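Local structure of terminase small subunit (Thermus phage G20c, 6EJQ) at residues 35-38 against 39-43; 64-67 against 68-72. The protein probably recognises the packaging initiation site on viral DNA and regulates the large terminase subunit's ATPase, assembling as a nine-membered ring. All coordinates share one frame; numbering follows the deposited sequence.

Contact 1. Residues 35-38 against 39-43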
loop_
_atom_site.group_PDB
_atom_site.type_symbol
_atom_site.label_atom_id
_atom_site.label_comp_id
_atom_site.label_asym_id
_atom_site.label_seq_id
_atom_site.Cartn_x
_atom_site.Cartn_y
_atom_site.Cartn_z
ATOM N N ARG B 35 19.521 -7.724 48.812
ATOM C CA ARG B 35 20.970 -7.588 48.764
ATOM C C ARG B 35 21.342 -6.344 47.958
ATOM O O ARG B 35 20.638 -5.987 47.021
ATOM C CB ARG B 35 21.555 -8.810 48.072
ATOM C CG ARG B 35 23.040 -9.003 48.304
ATOM C CD ARG B 35 23.779 -9.295 47.018
ATOM N NE ARG B 35 23.133 -10.323 46.196
ATOM C CZ ARG B 35 23.435 -10.559 44.919
ATOM N NH1 ARG B 35 24.378 -9.860 44.296
ATOM N NH2 ARG B 35 22.793 -11.508 44.251
ATOM N N LYS B 36 22.442 -5.690 48.307
ATOM C CA LYS B 36 22.857 -4.474 47.610
ATOM C C LYS B 36 23.610 -4.853 46.342
ATOM O O LYS B 36 24.824 -5.074 46.394
ATOM C CB LYS B 36 23.748 -3.611 48.513
ATOM C CG LYS B 36 23.066 -3.092 49.776
ATOM C CD LYS B 36 24.064 -2.963 50.923
ATOM C CE LYS B 36 23.454 -2.321 52.158
ATOM N NZ LYS B 36 23.407 -0.841 52.043
ATOM N N VAL B 37 22.904 -4.942 45.210
ATOM C CA VAL B 37 23.573 -5.248 43.930
ATOM C C VAL B 37 24.041 -3.923 43.324
ATOM O O VAL B 37 23.346 -2.913 43.415
ATOM C CB VAL B 37 22.724 -6.111 42.942
ATOM C CG1 VAL B 37 21.868 -7.137 43.677
ATOM C CG2 VAL B 37 21.848 -5.268 42.046
ATOM N N THR B 38 25.234 -3.933 42.743
ATOM C CA THR B 38 25.864 -2.726 42.232
ATOM C C THR B 38 25.699 -2.648 40.715
ATOM O O THR B 38 25.455 -3.666 40.063
ATOM C CB THR B 38 27.374 -2.706 42.572
ATOM O OG1 THR B 38 28.027 -3.843 41.990
ATOM C CG2 THR B 38 27.593 -2.728 44.086
ATOM N N GLU B 39 25.832 -1.440 40.166
ATOM C CA GLU B 39 25.991 -1.248 38.717
ATOM C C GLU B 39 26.975 -2.260 38.136
ATOM O O GLU B 39 26.670 -2.914 37.141
ATOM C CB GLU B 39 26.502 0.167 38.377
ATOM C CG GLU B 39 25.496 1.100 37.713
ATOM C CD GLU B 39 26.164 2.111 36.780
ATOM O OE1 GLU B 39 26.536 1.728 35.649
ATOM O OE2 GLU B 39 26.320 3.287 37.174
ATOM N N GLU B 40 28.141 -2.382 38.773
ATOM C CA GLU B 40 29.257 -3.183 38.243
ATOM C C GLU B 40 28.903 -4.654 38.114
ATOM O O GLU B 40 29.299 -5.293 37.148
ATOM C CB GLU B 40 30.540 -3.026 39.088
ATOM C CG GLU B 40 31.398 -1.814 38.721
ATOM C CD GLU B 40 30.676 -0.476 38.887
ATOM O OE1 GLU B 40 30.892 0.418 38.036
ATOM O OE2 GLU B 40 29.885 -0.313 39.853
ATOM N N GLU B 41 28.160 -5.183 39.084
ATOM C CA GLU B 41 27.683 -6.557 39.000
ATOM C C GLU B 41 26.709 -6.714 37.827
ATOM O O GLU B 41 26.821 -7.666 37.075
ATOM C CB GLU B 41 27.022 -7.002 40.301
ATOM C CG GLU B 41 26.774 -8.505 40.348
ATOM C CD GLU B 41 25.917 -8.931 41.514
ATOM O OE1 GLU B 41 25.946 -8.239 42.545
ATOM O OE2 GLU B 41 25.214 -9.964 41.410
ATOM N N VAL B 42 25.775 -5.777 37.680
ATOM C CA VAL B 42 24.779 -5.821 36.602
ATOM C C VAL B 42 25.476 -5.823 35.249
ATOM O O VAL B 42 25.108 -6.599 34.371
ATOM C CB VAL B 42 23.737 -4.671 36.711
ATOM C CG1 VAL B 42 22.930 -4.515 35.424
ATOM C CG2 VAL B 42 22.795 -4.930 37.873
ATOM N N LEU B 43 26.496 -4.983 35.109
ATOM C CA LEU B 43 27.299 -4.912 33.882
ATOM C C LEU B 43 27.985 -6.230 33.550
ATOM O O LEU B 43 28.018 -6.632 32.388
ATOM C CB LEU B 43 28.346 -3.789 33.973
ATOM C CG LEU B 43 27.815 -2.364 33.819
ATOM C CD1 LEU B 43 28.909 -1.362 34.156
ATOM C CD2 LEU B 43 27.287 -2.116 32.409
HETATM O O HOH W 1 26.911 -6.003 43.439
#

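Contact 2. Residues 64-67 against 68-72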
loop_
_atom_site.group_PDB
_atom_site.type_symbol
_atom_site.label_atom_id
_atom_site.label_comp_id
_atom_site.label_asym_id
_atom_site.label_seq_id
_atom_site.Cartn_x
_atom_site.Cartn_y
_atom_site.Cartn_z
ATOM N N ALA B 64 12.865 -27.577 16.226
ATOM C CA ALA B 64 11.972 -27.417 17.368
ATOM C C ALA B 64 11.230 -26.073 17.318
ATOM O O ALA B 64 10.041 -26.008 17.622
ATOM C CB ALA B 64 12.748 -27.553 18.672
ATOM N N GLU B 65 11.935 -25.010 16.939
ATOM C CA GLU B 65 11.313 -23.694 16.770
ATOM C C GLU B 65 10.219 -23.725 15.713
ATOM O O GLU B 65 9.131 -23.204 15.936
ATOM C CB GLU B 65 12.350 -22.625 16.401
ATOM C CG GLU B 65 13.274 -22.221 17.536
ATOM C CD GLU B 65 12.585 -21.439 18.630
ATOM O OE1 GLU B 65 11.530 -20.816 18.375
ATOM O OE2 GLU B 65 13.115 -21.440 19.759
ATOM N N VAL B 66 10.513 -24.340 14.573
ATOM C CA VAL B 66 9.550 -24.449 13.468
ATOM C C VAL B 66 8.297 -25.171 13.959
ATOM O O VAL B 66 7.184 -24.710 13.729
ATOM C CB VAL B 66 10.162 -25.177 12.245
ATOM C CG1 VAL B 66 9.100 -25.536 11.213
ATOM C CG2 VAL B 66 11.249 -24.324 11.594
ATOM N N GLY B 67 8.494 -26.276 14.666
ATOM C CA GLY B 67 7.401 -27.076 15.176
ATOM C C GLY B 67 6.523 -26.359 16.172
ATOM O O GLY B 67 5.302 -26.490 16.120
ATOM N N GLN B 68 7.140 -25.614 17.082
ATOM C CA GLN B 68 6.389 -24.792 18.034
ATOM C C GLN B 68 5.634 -23.654 17.357
ATOM O O GLN B 68 4.507 -23.376 17.716
ATOM C CB GLN B 68 7.296 -24.242 19.132
ATOM C CG GLN B 68 7.767 -25.325 20.097
ATOM C CD GLN B 68 8.554 -24.767 21.267
ATOM O OE1 GLN B 68 7.992 -24.128 22.158
ATOM N NE2 GLN B 68 9.863 -24.999 21.266
ATOM N N ALA B 69 6.252 -23.008 16.375
ATOM C CA ALA B 69 5.608 -21.911 15.638
ATOM C C ALA B 69 4.339 -22.380 14.927
ATOM O O ALA B 69 3.311 -21.695 14.956
ATOM C CB ALA B 69 6.574 -21.294 14.641
ATOM N N LEU B 70 4.417 -23.552 14.308
ATOM C CA LEU B 70 3.282 -24.108 13.581
ATOM C C LEU B 70 2.154 -24.528 14.511
ATOM O O LEU B 70 0.991 -24.319 14.187
ATOM C CB LEU B 70 3.713 -25.263 12.677
ATOM C CG LEU B 70 4.718 -24.879 11.577
ATOM C CD1 LEU B 70 4.968 -26.052 10.647
ATOM C CD2 LEU B 70 4.280 -23.648 10.801
ATOM N N GLU B 71 2.486 -25.069 15.677
ATOM C CA GLU B 71 1.460 -25.419 16.660
ATOM C C GLU B 71 0.779 -24.170 17.218
ATOM O O GLU B 71 -0.440 -24.151 17.396
ATOM C CB GLU B 71 2.051 -26.263 17.798
ATOM C CG GLU B 71 1.040 -26.839 18.801
ATOM C CD GLU B 71 0.029 -27.801 18.176
ATOM O OE1 GLU B 71 0.300 -28.384 17.103
ATOM O OE2 GLU B 71 -1.057 -27.968 18.769
ATOM N N ARG B 72 1.566 -23.136 17.496
ATOM C CA ARG B 72 1.022 -21.882 17.996
ATOM C C ARG B 72 0.071 -21.303 16.948
ATOM O O ARG B 72 -1.013 -20.849 17.277
ATOM C CB ARG B 72 2.134 -20.868 18.335
ATOM C CG ARG B 72 1.677 -19.777 19.296
ATOM C CD ARG B 72 2.448 -18.473 19.148
ATOM N NE ARG B 72 3.905 -18.605 19.267
ATOM C CZ ARG B 72 4.583 -18.772 20.408
ATOM N NH1 ARG B 72 3.968 -18.893 21.578
ATOM N NH2 ARG B 72 5.902 -18.852 20.370
#

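Contact 1. Residues 35-38 against 39-43
Thr38 is the N-cap of helix 39-53; its side chain caps Glu41 N directly, while a water carries the reciprocal link from Thr38 N to the Glu41 carboxylate, a water-mediated variant of the capping box. On the direct side, Glu41 N donates to Thr38 OG1 over 3.2 Å at an N-H...O angle of 158°. The threonine's first torsion, chi1 60°, sets OG1 between its backbone N and carbonyl carbon, where it faces the first turn. On the return side the water accepts from Thr38 N at 2.8 Å and donates to Glu41 OE1 at 2.6 Å. Behind the cap, the first turn is closed by Val42 N bonding to Thr38 O at 3.2 Å.

The same carboxylate reaches back to the loop. The Glu41 chain is extended, with CG opposite the backbone N, and meets the Arg35 guanidinium at its edge, in plane, from the opposite direction: NH1 alone lies between both oxygens, forming a salt bridge to OE1 at 2.9 Å and a nearly straight hydrogen bond to the syn lone pair of OE2 at 3.0 Å. Guanidinium and carboxylate are nearly coplanar, 9° apart. Val37 CG1 lies over one guanidinium face, 3.7 Å above its plane and offset toward the rim. Arg35 and the water together probably restrain the carboxylate's rotation, and the positive charge together with the helix N terminus would be expected to favour its ionised form.

Val37 and Val42 are buried and meet loosely through their CG2 methyls. Both pack on Ala26 of helix 22-33, while Val42 also reaches Val12 and Glu41 touches Phe8, both on helix 4-17. The turn therefore joins helices 22-33 and 39-53 within the N-terminal domain, which belongs to the helix-turn-helix clan.

Contact 2. Residues 64-67 against 68-72
Leu70 stands one helical turn beyond Val66 on helix 59-95, the long first arm of a helical hairpin in the C-terminal domain. Its CB lies 3.7 Å from Val66 O, and CG comes closer to that same oxygen, at 3.3 Å. With chi1 at -62°, CG sits beside the backbone N, and the side chain therefore leans back over the preceding turn. From there CD1 extends toward the valine and meets Val66 CG1 at 4.2 Å, methyl to methyl. The leucine also packs on Ala132 and Leu133 of helix 112-139, the other arm of the hairpin.

Underneath run four consecutive i to i+4 backbone bonds, from Gln68, Ala69, Leu70 and Glu71 back to Ala64, Glu65, Val66 and Gly67. Gln68 follows the same pattern as Leu70, its aliphatic CG lying 3.4 Å from Ala64 O.

Other faces of the helix meet neighbouring subunits of the ring. Glu65 forms salt bridges with Arg74 and Arg129 of a second subunit, and Arg72 forms one with Asp126 of that subunit; Gln68 packs on Arg50 of a third. Across the Gly67 turn, Glu71 N reaches Gly67 O at 3.2 Å, with the donor tilted 29° from the carbonyl plane.

In the fold
From the N terminus, the chain runs through helices 4-17 and 22-33 before contact 1 ends the short loop after the latter and starts helix 39-53. These three helices pack together in the N-terminal region. A linker then leads into helix 59-95, where contact 2 lies within uninterrupted helix and closes no loop; helix 112-139 returns alongside it. The two contacts stand in series, neither nested nor crossed, with centres 37 Å apart and nearest atoms about 24 Å apart. Contact 1 ties together helices of one subunit's N-terminal domain, whereas contact 2 occupies a part of the hairpin that also faces two other subunits of the ring.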